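Local coordinates for gamma-glutamyl-gamma-aminobutyraldehyde dehydrogenase (Burkholderia cenocepacia, PDB 4LIH), which probably oxidises aldehydes, likely including gamma-glutamyl-gamma-aminobutyraldehyde, to carboxylic acids with NAD(P)+, at residues P174-P178 against Y303-C309; E274-P280 against Y432-A437; S313-V317 against I426-T430; T392-P398 against P410-I415. All coordinates share one frame; numbering follows the deposited sequence.

Contact 1: P174-P178 against Y303-C309. With MES (2-(N-morpholino)-ethanesulfonic acid), chain I.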
loop_
_atom_site.group_PDB
_atom_site.type_symbol
_atom_site.label_atom_id
_atom_site.label_comp_id
_atom_site.label_asym_id
_atom_site.label_seq_id
_atom_site.Cartn_x
_atom_site.Cartn_y
_atom_site.Cartn_z
ATOM N N PRO A 174 27.588 16.327 -3.976
ATOM C CA PRO A 174 28.272 17.526 -3.642
ATOM C C PRO A 174 29.231 17.304 -2.481
ATOM O O PRO A 174 29.440 16.192 -2.034
ATOM C CB PRO A 174 27.114 18.467 -3.266
ATOM C CG PRO A 174 26.188 17.600 -2.587
ATOM C CD PRO A 174 26.405 16.171 -3.104
ATOM N N TRP A 175 29.847 18.389 -2.053
ATOM C CA TRP A 175 30.903 18.370 -1.037
ATOM C C TRP A 175 30.430 18.728 0.347
ATOM O O TRP A 175 31.228 18.693 1.297
ATOM C CB TRP A 175 32.027 19.354 -1.445
ATOM C CG TRP A 175 31.509 20.754 -1.857
ATOM C CD1 TRP A 175 31.336 21.202 -3.140
ATOM C CD2 TRP A 175 31.119 21.837 -1.006
ATOM N NE1 TRP A 175 30.840 22.471 -3.135
ATOM C CE2 TRP A 175 30.706 22.898 -1.843
ATOM C CE3 TRP A 175 31.056 22.012 0.378
ATOM C CZ2 TRP A 175 30.279 24.135 -1.339
ATOM C CZ3 TRP A 175 30.639 23.256 0.888
ATOM C CH2 TRP A 175 30.243 24.296 0.027
ATOM N N ASN A 176 29.174 19.149 0.495
ATOM C CA ASN A 176 28.750 19.618 1.830
ATOM C C ASN A 176 28.463 18.451 2.772
ATOM O O ASN A 176 28.722 18.550 4.000
ATOM C CB ASN A 176 27.592 20.615 1.768
ATOM C CG ASN A 176 26.344 20.034 1.133
ATOM O OD1 ASN A 176 26.413 19.143 0.268
ATOM N ND2 ASN A 176 25.183 20.474 1.613
ATOM N N PHE A 177 27.941 17.360 2.209
ATOM C CA PHE A 177 27.725 16.101 2.925
ATOM C C PHE A 177 28.215 14.957 2.045
ATOM O O PHE A 177 27.372 14.194 1.525
ATOM C CB PHE A 177 26.228 15.865 3.270
ATOM C CG PHE A 177 25.692 16.826 4.272
ATOM C CD1 PHE A 177 25.801 16.566 5.616
ATOM C CD2 PHE A 177 25.148 18.045 3.852
ATOM C CE1 PHE A 177 25.366 17.485 6.542
ATOM C CE2 PHE A 177 24.708 18.968 4.799
ATOM C CZ PHE A 177 24.846 18.698 6.124
ATOM N N PRO A 178 29.549 14.828 1.860
ATOM C CA PRO A 178 30.053 13.901 0.850
ATOM C C PRO A 178 29.601 12.468 1.051
ATOM O O PRO A 178 28.996 11.912 0.156
ATOM C CB PRO A 178 31.592 14.026 0.939
ATOM C CG PRO A 178 31.805 15.355 1.612
ATOM C CD PRO A 178 30.634 15.605 2.496
ATOM N N TYR A 303 24.621 25.051 11.590
ATOM C CA TYR A 303 25.036 23.660 11.452
ATOM C C TYR A 303 25.684 23.379 10.070
ATOM O O TYR A 303 25.174 23.780 9.043
ATOM C CB TYR A 303 23.874 22.665 11.678
ATOM C CG TYR A 303 24.401 21.243 11.584
ATOM C CD1 TYR A 303 25.043 20.682 12.662
ATOM C CD2 TYR A 303 24.286 20.487 10.436
ATOM C CE1 TYR A 303 25.564 19.411 12.615
ATOM C CE2 TYR A 303 24.818 19.195 10.384
ATOM C CZ TYR A 303 25.455 18.699 11.508
ATOM O OH TYR A 303 26.021 17.482 11.598
ATOM N N ASN A 304 26.806 22.678 10.071
ATOM C CA ASN A 304 27.592 22.466 8.849
ATOM C C ASN A 304 27.949 23.745 8.123
ATOM O O ASN A 304 27.985 23.821 6.907
ATOM C CB ASN A 304 26.844 21.531 7.904
ATOM C CG ASN A 304 27.768 20.716 7.069
ATOM O OD1 ASN A 304 28.658 20.082 7.590
ATOM N ND2 ASN A 304 27.578 20.743 5.759
ATOM N N MET A 305 28.183 24.792 8.894
ATOM C CA MET A 305 28.557 26.083 8.332
ATOM C C MET A 305 27.533 26.724 7.376
ATOM O O MET A 305 27.917 27.467 6.486
ATOM C CB MET A 305 29.902 25.945 7.597
ATOM C CG MET A 305 31.059 25.469 8.478
ATOM S SD MET A 305 31.075 23.719 9.042
ATOM C CE MET A 305 31.720 22.855 7.616
ATOM N N GLY A 306 26.257 26.412 7.499
ATOM C CA GLY A 306 25.227 26.974 6.570
ATOM C C GLY A 306 25.273 26.343 5.197
ATOM O O GLY A 306 24.532 26.734 4.314
ATOM N N GLU A 307 26.151 25.354 5.043
ATOM C CA GLU A 307 26.377 24.651 3.765
ATOM C C GLU A 307 25.415 23.480 3.770
ATOM O O GLU A 307 25.768 22.318 3.898
ATOM C CB GLU A 307 27.813 24.164 3.582
ATOM C CG GLU A 307 28.855 25.279 3.630
ATOM C CD GLU A 307 30.297 24.832 3.748
ATOM O OE1 GLU A 307 31.174 25.649 3.337
ATOM O OE2 GLU A 307 30.599 23.712 4.232
ATOM N N MET A 308 24.173 23.827 3.615
ATOM C CA MET A 308 23.073 22.880 3.764
ATOM C C MET A 308 22.015 23.374 2.803
ATOM O O MET A 308 21.568 24.529 2.905
ATOM C CB MET A 308 22.493 22.925 5.154
ATOM C CG MET A 308 23.274 22.218 6.234
ATOM S SD MET A 308 22.237 22.044 7.713
ATOM C CE MET A 308 22.081 23.750 8.239
ATOM N N CYS A 309 21.590 22.514 1.897
ATOM C CA CYS A 309 20.605 22.954 0.927
ATOM C C CYS A 309 19.285 23.374 1.630
ATOM O O CYS A 309 18.527 24.312 1.166
ATOM C CB CYS A 309 20.363 21.829 -0.050
ATOM S SG CYS A 309 21.768 21.545 -1.175
HETATM O O1 MES I . 21.167 17.043 8.677
HETATM C C2 MES I . 20.301 16.103 8.005
HETATM C C3 MES I . 20.502 16.030 6.489
HETATM N N4 MES I . 20.524 17.365 5.875
HETATM C C5 MES I . 21.629 18.131 6.497
HETATM C C6 MES I . 21.417 18.286 7.996
HETATM C C7 MES I . 20.531 17.262 4.375
HETATM C C8 MES I . 21.676 17.966 3.620
HETATM S S MES I . 21.201 19.190 2.593
HETATM O O1S MES I . 20.657 18.512 1.385
HETATM O O2S MES I . 22.351 20.001 2.139
HETATM O O3S MES I . 20.076 19.994 3.058
#

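Contact 2: E274-P280 against Y432-A437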
loop_
_atom_site.group_PDB
_atom_site.type_symbol
_atom_site.label_atom_id
_atom_site.label_comp_id
_atom_site.label_asym_id
_atom_site.label_seq_id
_atom_site.Cartn_x
_atom_site.Cartn_y
_atom_site.Cartn_z
ATOM N N GLU A 274 18.452 17.136 -6.895
ATOM C CA GLU A 274 18.210 17.703 -5.569
ATOM C C GLU A 274 19.074 18.965 -5.593
ATOM O O GLU A 274 20.288 18.901 -5.830
ATOM C CB GLU A 274 18.688 16.734 -4.462
ATOM C CG GLU A 274 17.891 15.454 -4.256
ATOM C CD GLU A 274 16.677 15.587 -3.354
ATOM O OE1 GLU A 274 15.810 14.716 -3.405
ATOM O OE2 GLU A 274 16.586 16.549 -2.580
ATOM N N LEU A 275 18.450 20.127 -5.423
ATOM C CA LEU A 275 19.113 21.406 -5.689
ATOM C C LEU A 275 19.048 22.248 -4.420
ATOM O O LEU A 275 18.814 21.686 -3.346
ATOM C CB LEU A 275 18.470 22.073 -6.894
ATOM C CG LEU A 275 18.404 21.206 -8.163
ATOM C CD1 LEU A 275 17.617 21.919 -9.273
ATOM C CD2 LEU A 275 19.826 20.884 -8.616
ATOM N N GLY A 276 19.211 23.556 -4.557
ATOM C CA GLY A 276 19.323 24.462 -3.414
ATOM C C GLY A 276 17.974 24.921 -2.864
ATOM O O GLY A 276 16.900 24.457 -3.315
ATOM N N GLY A 277 18.037 25.828 -1.903
ATOM C CA GLY A 277 16.837 26.300 -1.206
ATOM C C GLY A 277 17.048 27.670 -0.594
ATOM O O GLY A 277 18.160 28.188 -0.634
ATOM N N LYS A 278 15.946 28.259 -0.110
ATOM C CA LYS A 278 15.973 29.480 0.691
ATOM C C LYS A 278 14.822 29.279 1.660
ATOM O O LYS A 278 13.846 30.009 1.635
ATOM C CB LYS A 278 15.790 30.750 -0.131
ATOM C CG LYS A 278 16.145 32.009 0.637
ATOM C CD LYS A 278 17.657 32.208 0.694
ATOM C CE LYS A 278 18.149 33.123 1.800
ATOM N NZ LYS A 278 19.606 33.433 1.639
ATOM N N SER A 279 14.997 28.238 2.476
ATOM C CA SER A 279 13.907 27.659 3.263
ATOM C C SER A 279 13.484 28.605 4.395
ATOM O O SER A 279 14.327 29.051 5.154
ATOM C CB SER A 279 14.343 26.329 3.877
ATOM O OG SER A 279 14.665 25.409 2.855
ATOM N N PRO A 280 12.183 28.842 4.548
ATOM C CA PRO A 280 11.695 29.741 5.614
ATOM C C PRO A 280 11.328 28.984 6.893
ATOM O O PRO A 280 10.808 27.867 6.832
ATOM C CB PRO A 280 10.460 30.341 4.976
ATOM C CG PRO A 280 9.901 29.143 4.236
ATOM C CD PRO A 280 11.127 28.592 3.550
ATOM N N TYR A 432 12.398 28.608 -4.935
ATOM C CA TYR A 432 12.813 27.414 -4.213
ATOM C C TYR A 432 11.623 26.740 -3.487
ATOM O O TYR A 432 10.536 27.339 -3.360
ATOM C CB TYR A 432 13.898 27.786 -3.222
ATOM C CG TYR A 432 15.190 28.198 -3.870
ATOM C CD1 TYR A 432 15.876 27.312 -4.692
ATOM C CD2 TYR A 432 15.717 29.455 -3.675
ATOM C CE1 TYR A 432 17.079 27.661 -5.273
ATOM C CE2 TYR A 432 16.947 29.813 -4.253
ATOM C CZ TYR A 432 17.620 28.930 -5.028
ATOM O OH TYR A 432 18.851 29.330 -5.582
ATOM N N GLY A 433 11.833 25.513 -3.021
ATOM C CA GLY A 433 10.797 24.779 -2.306
ATOM C C GLY A 433 11.304 23.504 -1.676
ATOM O O GLY A 433 10.669 22.449 -1.798
ATOM N N LEU A 434 12.471 23.578 -1.057
ATOM C CA LEU A 434 13.072 22.369 -0.489
ATOM C C LEU A 434 12.485 22.017 0.890
ATOM O O LEU A 434 12.212 20.849 1.188
ATOM C CB LEU A 434 14.603 22.489 -0.460
ATOM C CG LEU A 434 15.344 21.176 -0.154
ATOM C CD1 LEU A 434 14.874 20.124 -1.165
ATOM C CD2 LEU A 434 16.883 21.289 -0.134
ATOM N N ALA A 435 12.261 23.038 1.718
ATOM C CA ALA A 435 11.795 22.807 3.042
ATOM C C ALA A 435 11.252 24.084 3.611
ATOM O O ALA A 435 11.447 25.192 3.038
ATOM C CB ALA A 435 12.914 22.244 3.897
ATOM N N ALA A 436 10.548 23.905 4.726
ATOM C CA ALA A 436 9.968 24.997 5.476
ATOM C C ALA A 436 9.676 24.535 6.900
ATOM O O ALA A 436 9.632 23.335 7.210
ATOM C CB ALA A 436 8.693 25.446 4.773
ATOM N N ALA A 437 9.450 25.490 7.786
ATOM C CA ALA A 437 8.994 25.142 9.148
ATOM C C ALA A 437 8.064 26.165 9.756
ATOM O O ALA A 437 8.069 27.324 9.325
ATOM C CB ALA A 437 10.197 24.963 10.033
HETATM O O HOH W 1 13.824 26.067 0.053
#

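Contact 3: S313-V317 against I426-T430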
loop_
_atom_site.group_PDB
_atom_site.type_symbol
_atom_site.label_atom_id
_atom_site.label_comp_id
_atom_site.label_asym_id
_atom_site.label_seq_id
_atom_site.Cartn_x
_atom_site.Cartn_y
_atom_site.Cartn_z
ATOM N N SER A 313 17.344 29.626 6.205
ATOM C CA SER A 313 18.104 30.858 5.932
ATOM C C SER A 313 17.233 32.092 5.969
ATOM O O SER A 313 17.745 33.215 5.912
ATOM C CB SER A 313 18.785 30.756 4.575
ATOM O OG SER A 313 17.853 30.358 3.595
ATOM N N ARG A 314 15.907 31.899 6.038
ATOM C CA ARG A 314 14.997 33.019 6.263
ATOM C C ARG A 314 14.250 32.658 7.540
ATOM O O ARG A 314 13.507 31.661 7.555
ATOM C CB ARG A 314 13.993 33.245 5.107
ATOM C CG ARG A 314 14.631 33.581 3.813
ATOM C CD ARG A 314 13.665 33.860 2.678
ATOM N NE ARG A 314 12.936 32.698 2.250
ATOM C CZ ARG A 314 11.653 32.666 1.840
ATOM N NH1 ARG A 314 10.888 33.741 1.806
ATOM N NH2 ARG A 314 11.127 31.516 1.454
ATOM N N LEU A 315 14.534 33.398 8.614
ATOM C CA LEU A 315 13.772 33.302 9.865
ATOM C C LEU A 315 12.717 34.382 9.880
ATOM O O LEU A 315 13.016 35.571 9.965
ATOM C CB LEU A 315 14.682 33.451 11.078
ATOM C CG LEU A 315 13.907 33.322 12.388
ATOM C CD1 LEU A 315 13.756 31.862 12.752
ATOM C CD2 LEU A 315 14.531 34.129 13.517
ATOM N N LEU A 316 11.472 33.946 9.762
ATOM C CA LEU A 316 10.327 34.816 9.770
ATOM C C LEU A 316 9.783 34.794 11.196
ATOM O O LEU A 316 9.386 33.726 11.696
ATOM C CB LEU A 316 9.262 34.290 8.829
ATOM C CG LEU A 316 9.348 34.630 7.348
ATOM C CD1 LEU A 316 10.688 34.305 6.748
ATOM C CD2 LEU A 316 8.248 33.944 6.530
ATOM N N VAL A 317 9.745 35.956 11.833
ATOM C CA VAL A 317 9.359 36.051 13.237
ATOM C C VAL A 317 8.293 37.117 13.445
ATOM O O VAL A 317 8.376 38.198 12.903
ATOM C CB VAL A 317 10.586 36.344 14.117
ATOM C CG1 VAL A 317 11.264 37.629 13.717
ATOM C CG2 VAL A 317 10.210 36.355 15.588
ATOM N N ILE A 426 5.104 35.349 2.332
ATOM C CA ILE A 426 6.565 35.546 2.244
ATOM C C ILE A 426 7.297 34.188 2.089
ATOM O O ILE A 426 8.180 34.033 1.246
ATOM C CB ILE A 426 7.089 36.323 3.486
ATOM C CG1 ILE A 426 6.522 37.763 3.498
ATOM C CG2 ILE A 426 8.617 36.336 3.512
ATOM C CD1 ILE A 426 6.765 38.476 4.820
ATOM N N ALA A 427 6.884 33.204 2.889
ATOM C CA ALA A 427 7.501 31.885 2.868
ATOM C C ALA A 427 7.445 31.331 1.451
ATOM O O ALA A 427 8.472 30.908 0.933
ATOM C CB ALA A 427 6.806 30.950 3.825
ATOM N N ASN A 428 6.282 31.416 0.810
ATOM C CA ASN A 428 6.117 30.774 -0.496
ATOM C C ASN A 428 6.613 31.634 -1.658
ATOM O O ASN A 428 6.577 31.186 -2.792
ATOM C CB ASN A 428 4.655 30.435 -0.747
ATOM C CG ASN A 428 4.174 29.258 0.076
ATOM O OD1 ASN A 428 4.942 28.362 0.409
ATOM N ND2 ASN A 428 2.872 29.234 0.359
ATOM N N ASP A 429 7.000 32.878 -1.389
ATOM C CA ASP A 429 7.384 33.826 -2.460
ATOM C C ASP A 429 8.847 33.597 -2.794
ATOM O O ASP A 429 9.727 34.381 -2.409
ATOM C CB ASP A 429 7.179 35.265 -2.035
ATOM C CG ASP A 429 7.377 36.283 -3.181
ATOM O OD1 ASP A 429 7.408 35.923 -4.393
ATOM O OD2 ASP A 429 7.467 37.475 -2.829
ATOM N N THR A 430 9.088 32.519 -3.510
ATOM C CA THR A 430 10.423 32.100 -3.855
ATOM C C THR A 430 10.320 31.057 -4.973
ATOM O O THR A 430 9.315 30.347 -5.060
ATOM C CB THR A 430 11.179 31.540 -2.624
ATOM O OG1 THR A 430 12.469 31.117 -3.019
ATOM C CG2 THR A 430 10.457 30.387 -1.988
#

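Contact 4: T392-P398 against P410-I415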
loop_
_atom_site.group_PDB
_atom_site.type_symbol
_atom_site.label_atom_id
_atom_site.label_comp_id
_atom_site.label_asym_id
_atom_site.label_seq_id
_atom_site.Cartn_x
_atom_site.Cartn_y
_atom_site.Cartn_z
ATOM N N THR A 392 26.520 34.666 11.249
ATOM C CA THR A 392 26.137 36.042 10.944
ATOM C C THR A 392 24.631 36.166 10.801
ATOM O O THR A 392 24.014 35.357 10.119
ATOM C CB THR A 392 26.819 36.471 9.645
ATOM O OG1 THR A 392 28.256 36.419 9.823
ATOM C CG2 THR A 392 26.424 37.851 9.220
ATOM N N VAL A 393 24.055 37.187 11.430
ATOM C CA VAL A 393 22.625 37.424 11.361
ATOM C C VAL A 393 22.374 38.848 10.925
ATOM O O VAL A 393 22.985 39.763 11.469
ATOM C CB VAL A 393 21.965 37.199 12.746
ATOM C CG1 VAL A 393 20.472 37.419 12.690
ATOM C CG2 VAL A 393 22.258 35.801 13.269
ATOM N N PHE A 394 21.494 39.016 9.937
ATOM C CA PHE A 394 20.911 40.316 9.571
ATOM C C PHE A 394 19.392 40.376 9.751
ATOM O O PHE A 394 18.674 39.388 9.579
ATOM C CB PHE A 394 21.137 40.603 8.099
ATOM C CG PHE A 394 22.577 40.853 7.745
ATOM C CD1 PHE A 394 23.117 42.117 7.911
ATOM C CD2 PHE A 394 23.368 39.845 7.249
ATOM C CE1 PHE A 394 24.421 42.364 7.559
ATOM C CE2 PHE A 394 24.700 40.068 6.923
ATOM C CZ PHE A 394 25.233 41.333 7.092
ATOM N N GLU A 395 18.914 41.586 10.011
ATOM C CA GLU A 395 17.473 41.871 9.967
ATOM C C GLU A 395 17.225 42.552 8.627
ATOM O O GLU A 395 17.853 43.557 8.330
ATOM C CB GLU A 395 17.061 42.744 11.162
ATOM C CG GLU A 395 15.562 42.906 11.242
ATOM C CD GLU A 395 15.086 43.551 12.509
ATOM O OE1 GLU A 395 15.898 43.827 13.409
ATOM O OE2 GLU A 395 13.881 43.807 12.559
ATOM N N VAL A 396 16.367 41.977 7.797
ATOM C CA VAL A 396 16.155 42.488 6.421
ATOM C C VAL A 396 14.698 42.448 6.079
ATOM O O VAL A 396 13.883 41.760 6.744
ATOM C CB VAL A 396 16.948 41.694 5.307
ATOM C CG1 VAL A 396 18.446 42.027 5.320
ATOM C CG2 VAL A 396 16.726 40.191 5.397
ATOM N N LYS A 397 14.348 43.203 5.045
ATOM C CA LYS A 397 13.079 43.048 4.363
ATOM C C LYS A 397 13.104 41.780 3.512
ATOM O O LYS A 397 14.155 41.284 3.100
ATOM C CB LYS A 397 12.832 44.229 3.407
ATOM C CG LYS A 397 12.622 45.592 4.019
ATOM C CD LYS A 397 12.369 46.528 2.850
ATOM C CE LYS A 397 12.225 47.985 3.239
ATOM N NZ LYS A 397 12.039 48.703 1.953
ATOM N N PRO A 398 11.921 41.261 3.198
ATOM C CA PRO A 398 11.916 40.006 2.478
ATOM C C PRO A 398 12.396 40.046 1.053
ATOM O O PRO A 398 12.689 38.991 0.512
ATOM C CB PRO A 398 10.468 39.558 2.569
ATOM C CG PRO A 398 9.691 40.760 2.860
ATOM C CD PRO A 398 10.585 41.647 3.656
ATOM N N PRO A 410 26.897 30.611 6.581
ATOM C CA PRO A 410 26.235 30.792 7.858
ATOM C C PRO A 410 25.712 32.200 8.023
ATOM O O PRO A 410 26.170 32.932 8.886
ATOM C CB PRO A 410 27.338 30.468 8.871
ATOM C CG PRO A 410 28.563 30.934 8.199
ATOM C CD PRO A 410 28.373 30.685 6.726
ATOM N N VAL A 411 24.790 32.572 7.136
ATOM C CA VAL A 411 24.237 33.914 7.082
ATOM C C VAL A 411 22.708 33.821 7.060
ATOM O O VAL A 411 22.104 33.355 6.064
ATOM C CB VAL A 411 24.663 34.694 5.839
ATOM C CG1 VAL A 411 24.129 36.129 5.929
ATOM C CG2 VAL A 411 26.178 34.712 5.676
ATOM N N LEU A 412 22.113 34.318 8.133
ATOM C CA LEU A 412 20.700 34.283 8.367
ATOM C C LEU A 412 20.048 35.621 8.066
ATOM O O LEU A 412 20.559 36.701 8.476
ATOM C CB LEU A 412 20.429 33.943 9.831
ATOM C CG LEU A 412 18.931 33.790 10.214
ATOM C CD1 LEU A 412 18.285 32.566 9.568
ATOM C CD2 LEU A 412 18.774 33.679 11.702
ATOM N N SER A 413 18.889 35.550 7.404
ATOM C CA SER A 413 18.026 36.696 7.125
ATOM C C SER A 413 16.810 36.614 8.046
ATOM O O SER A 413 15.985 35.693 7.928
ATOM C CB SER A 413 17.574 36.703 5.651
ATOM O OG SER A 413 18.640 37.033 4.786
ATOM N N VAL A 414 16.719 37.561 8.980
ATOM C CA VAL A 414 15.605 37.682 9.888
ATOM C C VAL A 414 14.572 38.670 9.316
ATOM O O VAL A 414 14.880 39.843 9.049
ATOM C CB VAL A 414 16.042 38.165 11.291
ATOM C CG1 VAL A 414 14.837 38.305 12.196
ATOM C CG2 VAL A 414 17.020 37.191 11.916
ATOM N N ILE A 415 13.336 38.187 9.169
ATOM C CA ILE A 415 12.254 38.932 8.492
ATOM C C ILE A 415 11.084 39.000 9.441
ATOM O O ILE A 415 10.679 37.980 9.967
ATOM C CB ILE A 415 11.809 38.225 7.175
ATOM C CG1 ILE A 415 12.993 38.175 6.210
ATOM C CG2 ILE A 415 10.552 38.905 6.587
ATOM C CD1 ILE A 415 12.873 37.230 5.028
#

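Contact 1: P174-P178 against Y303-C309
Asn176 carries much of this contact by reaching across the gap with its amide. ND2 gives a hydrogen bond to Glu307 O (3.0 Å, N-H...O 159°); the oxygen lies almost in the plane of the Asn176 amide, whereas ND2 stands well above the plane of the carbonyl that receives it. Asn304 ND2 comes to Glu307 O from the opposite face of that carbonyl, also at 3.0 Å, so two amides grip one buried oxygen. The other hydrogen of Asn304 ND2 goes to Asn176 O, which also accepts a bond from Lys119 NZ. With CG wedged between its backbone N and carbonyl carbon (chi1 61°), Asn176 can turn the same ND2 to a sulfonate oxygen, O2S, of the bound MES at 2.9 Å; the backbone N of Cys309 donates to this oxygen as well. An asparagine amide and the backbone N-H of the nucleophilic cysteine form the oxyanion hole of aldehyde dehydrogenases, and the sulfonate, probably brought in by the crystallisation liquor, appears to occupy that site. Phe177 closes the neighbouring side. Asn304 ND2 lies over one face of its ring, 3.4 Å from CZ, with ring and amide planes 28° apart, while Met308 CG meets the rim at CE2 (3.8 Å) and MES C5 approaches CZ to 3.3 Å. On the far side of Asn176, Glu307 sets its carboxylate against the edge of the Trp175 indole, CD to CZ3 3.3 Å, the two planes nearly perpendicular.

Contact 2: E274-P280 against Y432-A437
Glu274, the predicted active-site glutamate, touches Leu434 through the end of its carboxylate, OE2 to CD1 4.2 Å. Its other oxygen, OE1, has a weak hydrogen bond from Asp484 N. The next carbonyl, Leu275 O, lies against the second methyl of the same leucine, CD2. At Gly276 and Gly277 the chain runs bare past Tyr432: Gly276 O comes to 3.3 Å from CD1, and Gly277 CA sits over one face of the ring in a CH-pi contact, 4.0 Å from the centroid and 25° off the normal. The run Glu-Leu-Gly-Gly-Lys belongs to the glutamate signature of aldehyde dehydrogenases; here it leads from strand 270-274 of one sheet to strand 280-283 of another, from the cofactor-binding to the catalytic domain as the family is usually divided. Lys278 lays CB beside Tyr432 CD2, but a bend at chi2 (79°) then leads its chain off to the carbonyls of Ile402 and Glu405. Its backbone N donates to a shared water at 3.1 Å, and Leu434 N donates to the same water at 3.0 Å, while Ser279 OG is also hydrogen-bonded to it. Ser279 packs CB on Ala435 O at 3.2 Å. Pro280 begins the parallel pairing with strand 435-439: its carbonyl accepts the N-H of Ala437 (2.9 Å, 148°) within the carbonyl plane and is brushed by the CA-H of Ala436, whose methyl faces the proline CG.

Contact 3: S313-V317 against I426-T430
Ile426 O is gripped from opposite faces of its carbonyl plane, by Arg314 NH1 on one and by Asp429 N on the other. The arginine bond measures 2.8 Å and is fairly straight at 161°, but NH1 sits well out of the carbonyl plane; Asp429 N bonds to the same oxygen at 3.1 Å. The second terminal nitrogen, NH2, donates to Ala427 O, also at 2.8 Å. Both carbonyl oxygens lie in the guanidinium plane, so the pair of bonds fixes that plane, edge-on to the C-terminal end of helix 420-428. Its positive charge would probably be welcome there, at the negative end of the helix dipole. Arg314 stands on strand 314-318 and the helix belongs to the crossover between strands 411-417 and 435-439, passing over the parallel strands that lie between them in the sheet. A bend at chi3 (-68°) turns the arginine head toward the helix, and NE donates to Lys278 O, a third bond that helps hold the head. Thr430 brings CG2 to 3.7 Å from NH2, its methyl set in the crowded position between backbone N and carbonyl carbon. Two residues further along the strand from Arg314, Leu316 adds the apolar share: CD2 crosses the CG2 branch of Ile426 at 3.9 Å and reaches the Ala427 methyl at 4.3 Å.

Contact 4: T392-P398 against P410-I415
Val393 CG1 and Val414 CG2 meet at 3.5 Å, where the two side chains cross obliquely on one face of the sheet. Val414 has CG1 anti to its backbone N (chi1 179°), which leaves CG2 on the side facing the neighbouring strand. Leu412 lies on the same face, its CD2 at 4.2 Å from Val393 CG1, and helix 319-333 covers this face of strand 411-417 through Ile326 and Leu329. The opposite face carries Phe394, which turns a ring edge to Val411 CG1 (CD2 4.0 Å), and Ile402 of helix 401-404 also touches Phe394. This is the strand pair of a beta-alpha-beta unit: segments 392-395 and 411-415 of strands 388-395 and 411-417 run parallel, 22° apart, with helix 401-404 in the connection. Val396 continues the packing, setting CG2 against Ser413 CB at 3.6 Å, and Pro398 then rests on the branches of Ile415. Between the two faces the backbones bond in alternation, Thr392 N to Pro410 O and Leu412 N to Thr392 O, then Phe394 N to Leu412 O, nearly straight at 176°, Val414 N to Phe394 O, and last Val396 N to Val414 O. At the partly exposed margin Glu395 passes CG by Val414 O at 3.8 Å and carries its carboxylate onward to salt bridges with Arg372 and Lys322.

How the contacts relate
Contacts 2, 3 and 4 all reach the same mixed sheet, in which parallel strands 388-395, 411-417, 314-318, 280-283 and 435-439 lie side by side in that order. Contacts 3 and 4 are about 10 Å apart between centres, as are contacts 2 and 3; Leu315 bonds to the backbone of Ser413 and Ile415, and Lys278 O receives Arg314 NE. Along the chain contact 2 encloses contact 3, which encloses contact 4, while the segments of contacts 1 and 2 alternate. Contact 1 lies about 14 Å from contact 2, and Cys309 CB packs on Leu434 CD2, linking the MES site to a leucine that touches the predicted active-site Glu274 and leads into strand 435-439.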